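Local coordinates for protein Myo-inositol phosphohydrolase (Mitsuokella multacida, PDB 4WU3) that probably dephosphorylates inositol polyphosphates such as phytate, as a protein-tyrosine-phosphatase-like enzyme, and binds inositol-(1,3,4,5)-tetrakisphosphate, at residues A[61-67]-A[91-97]; A[258-263]-A[307-312]; A[345-351]-A[395-400]; A[383-388]-A[555-561]. The protein carries 2 engineered substitutions. All blocks are in the same frame, centred on the assembly; numbering follows the deposited sequence.

Interaction 1 (A[61-67]-A[91-97]); sequences PRNFRMG and VSASSCF
Arg65 and Ala93 face each other as an antiparallel hydrogen-bonded pair, Arg65 N giving to Ala93 O and Ala93 N to Arg65 O, both at 2.9 Å. The arginine illustrates how one side chain of an edge strand can both cover its neighbour's methyl and bond to carbonyls. From CB the chain rises with CG between the backbone N and the carbonyl carbon (chi1 69°), then bends at chi2 and comes back over its neighbour. CD passes 3.9 Å from Ala93 O, NE lies 4.0 Å from Ala93 CB, and CZ brings the guanidinium down so that this methyl sits beneath one face, offset toward the rim. At the tip, NH1 gives a bond to Asn63 O at 3.0 Å, almost in the guanidinium plane, and a second to Gly245 O. Cutting the residue back to an alanine would probably leave these two carbonyls without their donor and take away the guanidinium's share of the cover over the Ala93 methyl.

On the other face Met66 CG packs 3.7 Å from Ser92 CB, beside the ring of Phe64. Ahead of the strand, a type II turn from Pro61 to Phe64 turns Arg62 O toward Ser95 N, a nearly straight bond of 2.9 Å.

Strand 65-66 is the outermost of a mixed sheet, and 91-94 joins it to the parallel strand 237-241, where His239 bonds to Ser92 OG. Helix 247-261 covers the face of Arg65 and Ala93 through Thr249, Thr250 and Met253, while Met66 on the reverse meets Trp237.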
# COMPACT_ATOMS: atom_id res chain seq x y z
N PRO A 61 -13.04 -27.58 7.28
CA PRO A 61 -12.77 -26.70 6.15
C PRO A 61 -11.30 -26.52 5.86
O PRO A 61 -10.44 -26.96 6.62
CB PRO A 61 -13.39 -25.38 6.58
CG PRO A 61 -13.27 -25.38 8.07
CD PRO A 61 -13.42 -26.82 8.49
N ARG A 62 -11.04 -25.83 4.76
CA ARG A 62 -9.72 -25.45 4.29
C ARG A 62 -8.90 -24.74 5.37
O ARG A 62 -9.38 -23.85 6.06
CB ARG A 62 -9.92 -24.53 3.08
CG ARG A 62 -8.66 -23.92 2.49
CD ARG A 62 -9.03 -22.98 1.36
NE ARG A 62 -7.86 -22.42 0.69
CZ ARG A 62 -7.89 -21.32 -0.06
NH1 ARG A 62 -9.03 -20.66 -0.23
NH2 ARG A 62 -6.78 -20.88 -0.63
N ASN A 63 -7.64 -25.16 5.49
CA ASN A 63 -6.69 -24.53 6.39
C ASN A 63 -7.11 -24.53 7.84
O ASN A 63 -6.70 -23.66 8.61
CB ASN A 63 -6.41 -23.09 5.93
CG ASN A 63 -5.56 -23.05 4.69
OD1 ASN A 63 -4.66 -23.88 4.52
ND2 ASN A 63 -5.84 -22.11 3.79
N PHE A 64 -7.91 -25.51 8.24
CA PHE A 64 -8.28 -25.62 9.63
C PHE A 64 -7.05 -25.93 10.49
O PHE A 64 -6.24 -26.79 10.14
CB PHE A 64 -9.32 -26.71 9.85
CG PHE A 64 -9.68 -26.89 11.30
CD1 PHE A 64 -10.68 -26.12 11.88
CD2 PHE A 64 -8.98 -27.77 12.09
CE1 PHE A 64 -10.98 -26.25 13.21
CE2 PHE A 64 -9.29 -27.91 13.42
CZ PHE A 64 -10.28 -27.15 13.99
N ARG A 65 -6.90 -25.25 11.61
CA ARG A 65 -5.91 -25.66 12.60
C ARG A 65 -6.33 -25.23 13.98
O ARG A 65 -7.09 -24.28 14.14
CB ARG A 65 -4.52 -25.09 12.28
CG ARG A 65 -4.38 -23.58 12.45
CD ARG A 65 -4.84 -22.84 11.20
NE ARG A 65 -4.24 -21.52 11.08
CZ ARG A 65 -4.49 -20.68 10.08
NH1 ARG A 65 -5.33 -21.00 9.13
NH2 ARG A 65 -3.89 -19.50 10.04
N MET A 66 -5.86 -25.97 14.97
CA MET A 66 -6.04 -25.59 16.35
C MET A 66 -4.70 -25.11 16.88
O MET A 66 -3.65 -25.50 16.37
CB MET A 66 -6.55 -26.77 17.16
CG MET A 66 -8.03 -27.00 16.95
SD MET A 66 -8.59 -28.56 17.60
CE MET A 66 -8.13 -28.45 19.33
N GLY A 67 -4.74 -24.25 17.88
CA GLY A 67 -3.52 -23.68 18.44
C GLY A 67 -2.61 -24.72 19.04
O GLY A 67 -1.40 -24.51 19.15
N VAL A 91 -8.07 -22.02 21.01
CA VAL A 91 -8.22 -21.29 19.80
C VAL A 91 -8.16 -22.22 18.59
O VAL A 91 -7.42 -23.22 18.61
CB VAL A 91 -7.12 -20.22 19.71
CG1 VAL A 91 -5.80 -20.84 19.28
CG2 VAL A 91 -7.53 -19.13 18.75
N SER A 92 -8.94 -21.92 17.56
CA SER A 92 -8.78 -22.58 16.26
C SER A 92 -9.01 -21.55 15.16
O SER A 92 -9.37 -20.42 15.44
CB SER A 92 -9.72 -23.79 16.09
OG SER A 92 -11.08 -23.42 16.27
N ALA A 93 -8.78 -21.96 13.91
CA ALA A 93 -8.89 -21.07 12.76
C ALA A 93 -9.05 -21.85 11.46
O ALA A 93 -8.74 -23.05 11.39
CB ALA A 93 -7.66 -20.18 12.68
N SER A 94 -9.54 -21.18 10.43
CA SER A 94 -9.78 -21.82 9.14
C SER A 94 -10.23 -20.82 8.13
O SER A 94 -10.42 -19.65 8.43
CB SER A 94 -10.88 -22.88 9.26
OG SER A 94 -12.13 -22.27 9.52
N SER A 95 -10.42 -21.32 6.91
CA SER A 95 -11.15 -20.64 5.86
C SER A 95 -12.61 -20.49 6.26
O SER A 95 -13.05 -21.03 7.28
CB SER A 95 -11.14 -21.49 4.60
OG SER A 95 -12.01 -22.62 4.76
N CYS A 96 -13.38 -19.83 5.42
CA CYS A 96 -14.80 -19.81 5.63
C CYS A 96 -15.29 -21.25 5.50
O CYS A 96 -14.59 -22.11 4.97
CB CYS A 96 -15.49 -18.87 4.64
SG CYS A 96 -15.28 -19.25 2.90
N PHE A 97 -16.49 -21.49 6.01
CA PHE A 97 -17.04 -22.83 6.14
C PHE A 97 -18.51 -22.90 5.71
O PHE A 97 -19.29 -21.95 5.91
CB PHE A 97 -16.91 -23.34 7.60
CG PHE A 97 -17.24 -22.30 8.65
CD1 PHE A 97 -18.56 -21.93 8.89
CD2 PHE A 97 -16.24 -21.71 9.41
CE1 PHE A 97 -18.86 -20.97 9.85
CE2 PHE A 97 -16.53 -20.77 10.38
CZ PHE A 97 -17.84 -20.39 10.60

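Interaction 2 (A[258-263]-A[307-312]); sequences ILKNAK and FYDYVK
Phe307 and Ile258 begin a helix-against-helix packing in which the C-terminal part of helix 247-261 and the residues after it lie against helix 291-313 of this phosphatase-like alpha/beta fold. The example shows how residues spaced by three and four positions build one apolar seam. Phe307 has CG anti to its backbone nitrogen (chi1 -173°), which swings the ring toward the other helix: CE2 comes 3.7 Å from Ile258 CG2, while CZ meets Leu259 CG at the ring edge, 3.9 Å away. With an alanine here, Ile258 and Leu259 would probably border a gap, and the Leu259 branches would be likely to turn more freely.

Tyr308, next along, offers its edge to the same isoleucine, CD1 lying 3.8 Å from Ile258 CG1 and close to the ring plane. Its CE1 touches Ala262 CB, and its hydroxyl bonds to Val265 O just past the segment. A turn later Val311 packs against Ile258 and Leu259: CG2 meets Ile258 CG2 at 3.6 Å and Leu259 CD2 at 4.0 Å, also sitting over one face of the Phe307 ring, whereas CG1 reaches Ala262 CB. Phe225 and Tyr229 of helix 219-230 extend the cover over Leu259.

Lys312 closes the row at the exposed end. Bent at chi2 and chi3, its chain runs past Ala262 O, and a water joins the two, accepting from Lys312 NZ at 2.9 Å and donating to Ala262 O at 3.1 Å.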
# COMPACT_ATOMS: atom_id res chain seq x y z
N ILE A 258 -0.18 -13.62 20.90
CA ILE A 258 0.46 -12.51 21.59
C ILE A 258 -0.26 -12.11 22.88
O ILE A 258 0.36 -11.88 23.92
CB ILE A 258 0.54 -11.28 20.66
CG1 ILE A 258 1.67 -11.46 19.63
CG2 ILE A 258 0.70 -10.01 21.46
CD1 ILE A 258 1.54 -10.55 18.42
N LEU A 259 -1.59 -12.04 22.82
CA LEU A 259 -2.40 -11.72 24.00
C LEU A 259 -2.24 -12.75 25.12
O LEU A 259 -2.32 -12.41 26.30
CB LEU A 259 -3.87 -11.61 23.61
CG LEU A 259 -4.28 -10.32 22.92
CD1 LEU A 259 -5.64 -10.47 22.25
CD2 LEU A 259 -4.29 -9.16 23.92
N LYS A 260 -2.00 -14.00 24.75
CA LYS A 260 -1.81 -15.05 25.74
C LYS A 260 -0.35 -15.20 26.19
O LYS A 260 -0.09 -15.60 27.30
CB LYS A 260 -2.26 -16.40 25.18
CG LYS A 260 -3.72 -16.48 24.80
CD LYS A 260 -4.61 -16.41 26.02
CE LYS A 260 -6.05 -16.62 25.62
NZ LYS A 260 -6.96 -16.73 26.79
N ASN A 261 0.60 -14.87 25.32
CA ASN A 261 1.96 -15.33 25.54
C ASN A 261 3.06 -14.31 25.34
O ASN A 261 4.24 -14.65 25.46
CB ASN A 261 2.23 -16.52 24.63
CG ASN A 261 1.30 -17.69 24.90
OD1 ASN A 261 1.16 -18.13 26.04
ND2 ASN A 261 0.67 -18.21 23.85
N ALA A 262 2.72 -13.07 25.01
CA ALA A 262 3.77 -12.11 24.68
C ALA A 262 4.80 -12.04 25.80
O ALA A 262 5.98 -11.82 25.53
CB ALA A 262 3.19 -10.74 24.40
N LYS A 263 4.37 -12.23 27.05
CA LYS A 263 5.24 -12.08 28.21
C LYS A 263 6.37 -13.09 28.25
O LYS A 263 7.45 -12.81 28.76
CB LYS A 263 4.45 -12.25 29.51
CG LYS A 263 3.58 -11.07 29.89
CD LYS A 263 2.73 -11.39 31.11
CE LYS A 263 1.67 -10.33 31.34
NZ LYS A 263 0.91 -10.53 32.61
N PHE A 307 1.48 -4.42 17.49
CA PHE A 307 0.56 -5.06 18.44
C PHE A 307 1.34 -5.83 19.51
O PHE A 307 0.97 -5.78 20.69
CB PHE A 307 -0.40 -6.01 17.71
CG PHE A 307 -1.47 -6.59 18.60
CD1 PHE A 307 -2.60 -5.86 18.92
CD2 PHE A 307 -1.34 -7.86 19.11
CE1 PHE A 307 -3.59 -6.39 19.74
CE2 PHE A 307 -2.32 -8.39 19.94
CZ PHE A 307 -3.44 -7.66 20.25
N TYR A 308 2.40 -6.54 19.12
CA TYR A 308 3.26 -7.22 20.10
C TYR A 308 3.80 -6.25 21.16
O TYR A 308 3.69 -6.50 22.37
CB TYR A 308 4.44 -7.90 19.40
CG TYR A 308 5.34 -8.70 20.32
CD1 TYR A 308 5.03 -10.01 20.64
CD2 TYR A 308 6.50 -8.15 20.86
CE1 TYR A 308 5.85 -10.76 21.46
CE2 TYR A 308 7.32 -8.89 21.69
CZ TYR A 308 6.99 -10.20 21.98
OH TYR A 308 7.80 -10.96 22.81
N ASP A 309 4.39 -5.16 20.68
CA ASP A 309 4.90 -4.10 21.54
C ASP A 309 3.81 -3.55 22.46
O ASP A 309 4.07 -3.30 23.63
CB ASP A 309 5.51 -2.97 20.71
CG ASP A 309 6.78 -3.37 20.02
OD1 ASP A 309 7.32 -4.42 20.36
OD2 ASP A 309 7.24 -2.65 19.11
N TYR A 310 2.61 -3.35 21.93
CA TYR A 310 1.50 -2.81 22.71
C TYR A 310 1.14 -3.74 23.86
O TYR A 310 0.97 -3.30 25.00
CB TYR A 310 0.27 -2.60 21.83
CG TYR A 310 -1.00 -2.47 22.62
CD1 TYR A 310 -1.27 -1.31 23.34
CD2 TYR A 310 -1.94 -3.50 22.66
CE1 TYR A 310 -2.43 -1.18 24.07
CE2 TYR A 310 -3.10 -3.37 23.39
CZ TYR A 310 -3.34 -2.22 24.09
OH TYR A 310 -4.50 -2.10 24.83
N VAL A 311 1.01 -5.02 23.57
CA VAL A 311 0.68 -5.98 24.61
C VAL A 311 1.83 -6.07 25.61
O VAL A 311 1.60 -6.12 26.82
CB VAL A 311 0.32 -7.36 24.03
CG1 VAL A 311 0.03 -8.35 25.16
CG2 VAL A 311 -0.91 -7.23 23.14
N LYS A 312 3.07 -6.05 25.13
CA LYS A 312 4.22 -6.07 26.02
C LYS A 312 4.21 -4.90 27.00
O LYS A 312 4.40 -5.08 28.20
CB LYS A 312 5.52 -6.05 25.23
CG LYS A 312 5.98 -7.44 24.84
CD LYS A 312 6.61 -8.16 26.02
CE LYS A 312 8.10 -8.32 25.83
NZ LYS A 312 8.62 -9.40 26.70
O HOH W 1 9.00 -12.16 25.85

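Interaction 3 (A[345-351]-A[395-400]); sequences DTKDRNQ and EFSNGE
A capping box opens helix 398-411, and Thr346, at the end of strand 342-346, reaches into it from the other segment. Within the box Ser397 is the N-cap: its backbone N bonds to Glu400 OE1 at 2.9 Å and nearly straight (173°), while Glu400 N returns a weak bond to Ser397 OG. That same carboxylate oxygen also takes the Ser397 hydroxyl and, on its syn side, Thr346 OG1 at 2.7 Å; the two serine donors come on the anti side. Three donors thus grip one buried oxygen and would be expected to stabilise its negative charge, as would the nearby start of the helix.

Thr346 is itself held in place. Arg349 NH2 donates to OG1 at 2.8 Å within the guanidinium plane, and NE bonds to Lys347 O. Lying side by side with Glu400, the arginine also places NH2 3.5 Å from OE2; the planes are 57° apart and no N-H points at the oxygen, so this salt bridge is one of charge alone. A water that donates to OE2 also accepts a weak bond from Gln351 NE2.

Farther along, a trans chi1 (-171°) swings the Asp348 carboxylate across the helix start, and Gly399 N hydrogen-bonds to OD1 at 2.8 Å, coming from above the carboxylate plane. Gly399 has no CB, which leaves room for Arg349 O to lie 2.9 Å from its carbonyl carbon.

Behind these residues Asp345 pairs with Arg422. Asp345 and Thr346 both face Ala433 of strand 432-438, a classic beta bulge; the contact joins this bulged strand end to a helix start closed by a capping box.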
# COMPACT_ATOMS: atom_id res chain seq x y z
N ASP A 345 -23.48 29.94 7.57
CA ASP A 345 -24.59 29.17 7.00
C ASP A 345 -25.51 30.07 6.21
O ASP A 345 -25.92 29.74 5.10
CB ASP A 345 -25.40 28.48 8.10
CG ASP A 345 -24.68 27.31 8.73
OD1 ASP A 345 -23.78 26.75 8.08
OD2 ASP A 345 -25.01 26.94 9.88
N THR A 346 -25.86 31.21 6.80
CA THR A 346 -26.72 32.17 6.13
C THR A 346 -26.55 33.55 6.75
O THR A 346 -26.52 33.72 7.97
CB THR A 346 -28.20 31.72 6.12
OG1 THR A 346 -29.00 32.71 5.46
CG2 THR A 346 -28.72 31.51 7.53
N LYS A 347 -26.42 34.52 5.86
CA LYS A 347 -26.20 35.89 6.25
C LYS A 347 -27.50 36.50 6.73
O LYS A 347 -28.57 36.17 6.24
CB LYS A 347 -25.72 36.68 5.05
CG LYS A 347 -24.61 37.63 5.38
CD LYS A 347 -24.26 38.49 4.18
CE LYS A 347 -24.08 39.94 4.58
NZ LYS A 347 -23.64 40.75 3.43
N ASP A 348 -27.40 37.42 7.68
CA ASP A 348 -28.56 38.10 8.22
C ASP A 348 -29.19 38.97 7.14
O ASP A 348 -28.60 39.97 6.71
CB ASP A 348 -28.14 38.95 9.40
CG ASP A 348 -29.31 39.54 10.15
OD1 ASP A 348 -30.48 39.29 9.75
OD2 ASP A 348 -29.06 40.25 11.15
N ARG A 349 -30.39 38.59 6.72
CA ARG A 349 -31.09 39.23 5.62
C ARG A 349 -32.59 39.23 5.88
O ARG A 349 -33.13 38.30 6.48
CB ARG A 349 -30.79 38.48 4.32
CG ARG A 349 -29.32 38.46 3.96
CD ARG A 349 -29.05 37.50 2.81
NE ARG A 349 -29.10 36.11 3.23
CZ ARG A 349 -29.02 35.07 2.41
NH1 ARG A 349 -28.89 35.26 1.10
NH2 ARG A 349 -29.07 33.83 2.89
N ASN A 350 -33.27 40.28 5.42
CA ASN A 350 -34.71 40.42 5.61
C ASN A 350 -35.51 39.77 4.47
O ASN A 350 -36.05 40.45 3.59
CB ASN A 350 -35.08 41.89 5.73
CG ASN A 350 -34.47 42.54 6.96
OD1 ASN A 350 -34.19 41.87 7.95
ND2 ASN A 350 -34.26 43.85 6.89
N GLN A 351 -35.57 38.45 4.51
CA GLN A 351 -36.28 37.67 3.51
C GLN A 351 -36.45 36.25 4.04
O GLN A 351 -35.80 35.86 5.01
CB GLN A 351 -35.52 37.67 2.18
CG GLN A 351 -34.15 37.01 2.26
CD GLN A 351 -33.26 37.37 1.09
OE1 GLN A 351 -33.40 38.42 0.48
NE2 GLN A 351 -32.33 36.49 0.76
N GLU A 395 -31.29 26.68 7.25
CA GLU A 395 -31.04 27.42 8.47
C GLU A 395 -31.42 28.88 8.26
O GLU A 395 -31.43 29.37 7.13
CB GLU A 395 -29.58 27.31 8.87
CG GLU A 395 -29.27 27.97 10.20
CD GLU A 395 -29.92 27.25 11.36
OE1 GLU A 395 -29.36 26.26 11.86
OE2 GLU A 395 -31.00 27.68 11.79
N PHE A 396 -31.74 29.58 9.35
CA PHE A 396 -32.16 30.98 9.28
C PHE A 396 -31.32 31.89 10.18
O PHE A 396 -31.03 31.56 11.34
CB PHE A 396 -33.65 31.13 9.67
CG PHE A 396 -34.04 30.38 10.92
CD1 PHE A 396 -33.75 30.90 12.17
CD2 PHE A 396 -34.68 29.16 10.84
CE1 PHE A 396 -34.10 30.21 13.32
CE2 PHE A 396 -35.05 28.46 11.98
CZ PHE A 396 -34.76 28.99 13.22
N SER A 397 -30.93 33.03 9.63
CA SER A 397 -30.40 34.13 10.40
C SER A 397 -31.56 34.80 11.13
O SER A 397 -32.72 34.45 10.91
CB SER A 397 -29.77 35.14 9.46
OG SER A 397 -30.74 35.58 8.53
N ASN A 398 -31.26 35.80 11.96
CA ASN A 398 -32.30 36.57 12.65
C ASN A 398 -33.28 37.21 11.69
O ASN A 398 -34.49 37.14 11.87
CB ASN A 398 -31.69 37.67 13.51
CG ASN A 398 -32.75 38.50 14.22
OD1 ASN A 398 -33.76 37.97 14.69
ND2 ASN A 398 -32.55 39.81 14.27
N GLY A 399 -32.73 37.85 10.66
CA GLY A 399 -33.55 38.53 9.68
C GLY A 399 -34.49 37.59 8.97
O GLY A 399 -35.59 37.97 8.60
N GLU A 400 -34.04 36.36 8.76
CA GLU A 400 -34.86 35.40 8.04
C GLU A 400 -35.92 34.83 8.97
O GLU A 400 -37.02 34.51 8.55
CB GLU A 400 -34.01 34.30 7.44
CG GLU A 400 -33.18 34.79 6.27
CD GLU A 400 -32.06 33.85 5.92
OE1 GLU A 400 -31.23 33.55 6.81
OE2 GLU A 400 -32.00 33.42 4.75
O HOH W 2 -31.11 41.25 12.38
O HOH W 3 -37.01 40.14 7.84
O HOH W 4 -32.59 33.58 2.34

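Interaction 4 (A[383-388]-A[555-561]); sequences KGLDTL and DMMKNPD
Lys383 and Asp561 approach from opposite directions and meet as a salt bridge, while Leu388, at the other end of the contact, lies at about a right angle to Asp555. Between these two encounters stands Asn559, the first residue beyond helix 545-558, and its amide serves both sides. The case shows how a helix terminus can be joined to the 383-388 segment by a salt bridge and amide bonds at one end, and by a leucine laid on an aspartate and a lysine stem at the other.

The lysine starts with CG turned away from the backbone N (chi1 176°) and bends at chi2, which carries NZ to the helix end. There it bonds to Asp561 OD1 on its syn lone pair at 2.8 Å, more weakly to OD2, and to Asn559 OD1 at 3.1 Å, in the carbonyl plane on a lone pair. Asn559 OD1 also lies 3.3 Å from Gly384 CA, a position where a CB would strike it.

The other end of the amide turns back. Asn559 ND2 gives 2.9 Å to a water that donates to Gly384 O at 2.7 Å, and weak bonds to Asp555 O and OD1. Leu388 then divides its branches: CD2 rests 3.3 Å from Asp555 OD1, and CD1 touches Lys558 CG at 3.6 Å, the two side chains crossing at a slant.

Arg570 of helix 564-573 forms a salt bridge with Asp555 OD1 and a bond to Lys383 O. With oxygen and nitrogen both engaged, the buried Asn559 amide is probably held in this orientation, whereas the exposed lysine-aspartate charges are probably partly screened by solvent.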
# COMPACT_ATOMS: atom_id res chain seq x y z
N LYS A 383 -53.77 15.54 -0.86
CA LYS A 383 -54.65 15.20 0.23
C LYS A 383 -53.99 15.26 1.61
O LYS A 383 -52.95 14.65 1.87
CB LYS A 383 -55.24 13.82 -0.01
CG LYS A 383 -56.11 13.37 1.13
CD LYS A 383 -55.29 12.59 2.12
CE LYS A 383 -56.13 12.41 3.36
NZ LYS A 383 -55.54 11.43 4.30
N GLY A 384 -54.61 15.99 2.52
CA GLY A 384 -54.10 16.07 3.88
C GLY A 384 -53.21 17.29 4.12
O GLY A 384 -53.00 17.71 5.26
N LEU A 385 -52.70 17.86 3.04
CA LEU A 385 -51.75 18.96 3.14
C LEU A 385 -52.35 20.18 3.84
O LEU A 385 -51.66 20.91 4.55
CB LEU A 385 -51.26 19.36 1.75
CG LEU A 385 -50.34 18.38 1.03
CD1 LEU A 385 -49.80 19.02 -0.24
CD2 LEU A 385 -49.19 17.91 1.90
N ASP A 386 -53.64 20.40 3.63
CA ASP A 386 -54.31 21.57 4.22
C ASP A 386 -54.37 21.53 5.76
O ASP A 386 -54.58 22.55 6.41
CB ASP A 386 -55.72 21.73 3.63
CG ASP A 386 -56.57 20.48 3.80
OD1 ASP A 386 -56.28 19.47 3.12
OD2 ASP A 386 -57.53 20.52 4.60
N THR A 387 -54.20 20.35 6.35
CA THR A 387 -54.24 20.22 7.81
C THR A 387 -52.96 19.59 8.40
O THR A 387 -52.91 19.26 9.58
CB THR A 387 -55.47 19.42 8.28
OG1 THR A 387 -55.42 18.09 7.75
CG2 THR A 387 -56.76 20.08 7.83
N LEU A 388 -51.93 19.44 7.58
CA LEU A 388 -50.67 18.84 8.03
C LEU A 388 -49.87 19.79 8.94
O LEU A 388 -49.11 19.36 9.80
CB LEU A 388 -49.84 18.39 6.82
CG LEU A 388 -48.60 17.51 7.05
CD1 LEU A 388 -48.85 16.43 8.08
CD2 LEU A 388 -48.16 16.88 5.73
N ASP A 555 -45.42 13.49 7.19
CA ASP A 555 -46.49 13.43 6.20
C ASP A 555 -47.10 12.02 6.18
O ASP A 555 -48.32 11.87 6.31
CB ASP A 555 -45.94 13.81 4.82
CG ASP A 555 -47.05 14.18 3.82
OD1 ASP A 555 -48.26 14.04 4.13
OD2 ASP A 555 -46.69 14.61 2.69
N MET A 556 -46.25 11.00 6.04
CA MET A 556 -46.71 9.61 5.98
C MET A 556 -47.50 9.25 7.21
O MET A 556 -48.56 8.62 7.13
CB MET A 556 -45.53 8.64 5.93
CG MET A 556 -44.87 8.48 4.58
SD MET A 556 -43.43 7.41 4.71
CE MET A 556 -42.32 8.30 3.63
N MET A 557 -46.95 9.60 8.37
CA MET A 557 -47.57 9.25 9.64
C MET A 557 -49.00 9.77 9.68
O MET A 557 -49.89 9.08 10.16
CB MET A 557 -46.76 9.81 10.82
CG MET A 557 -45.46 9.08 11.11
SD MET A 557 -44.37 9.94 12.26
CE MET A 557 -45.22 9.67 13.81
N LYS A 558 -49.21 10.98 9.18
CA LYS A 558 -50.51 11.66 9.29
C LYS A 558 -51.44 11.27 8.15
O LYS A 558 -52.66 11.37 8.27
CB LYS A 558 -50.31 13.18 9.28
CG LYS A 558 -49.36 13.71 10.35
CD LYS A 558 -50.04 13.82 11.71
CE LYS A 558 -51.04 14.97 11.73
NZ LYS A 558 -51.66 15.14 13.07
N ASN A 559 -50.87 10.81 7.04
CA ASN A 559 -51.64 10.48 5.86
C ASN A 559 -51.22 9.13 5.30
O ASN A 559 -50.71 9.04 4.19
CB ASN A 559 -51.44 11.56 4.79
CG ASN A 559 -51.95 12.91 5.24
OD1 ASN A 559 -53.14 13.17 5.21
ND2 ASN A 559 -51.05 13.76 5.68
N PRO A 560 -51.43 8.07 6.09
CA PRO A 560 -50.99 6.73 5.70
C PRO A 560 -51.73 6.18 4.48
O PRO A 560 -51.30 5.19 3.88
CB PRO A 560 -51.25 5.89 6.96
CG PRO A 560 -52.28 6.65 7.73
CD PRO A 560 -52.06 8.09 7.42
N ASP A 561 -52.83 6.83 4.09
CA ASP A 561 -53.59 6.41 2.91
C ASP A 561 -52.99 6.94 1.60
O ASP A 561 -53.44 6.57 0.53
CB ASP A 561 -55.03 6.88 3.03
CG ASP A 561 -55.15 8.38 3.30
OD1 ASP A 561 -54.24 8.96 3.95
OD2 ASP A 561 -56.16 8.98 2.89
O HOH W 5 -52.38 15.87 7.20

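The four contacts fall into two distant pairs on opposite sides of the chain's centre. Interactions 1 and 2 have centres 22 Å apart; helix 247-261 joins them, covering one and running into the other. Interactions 3 and 4 have centres 30 Å apart, and their segments alternate along the chain. Between the pairs, centres lie 56 to 62 Å apart. Strands 65-66 and 91-94 of interaction 1 belong to a five-stranded mixed sheet whose order, 1-2-5-3-4, recurs in the sheet holding 390-393, between segments 383-388 and 395-400. Separate molecules of inositol-(1,3,4,5)-tetrakisphosphate lie about 8 Å from the Arg62 side chain and about 7 Å from that of Asp345; Asp345 also bonds to the pocket residue Gln541.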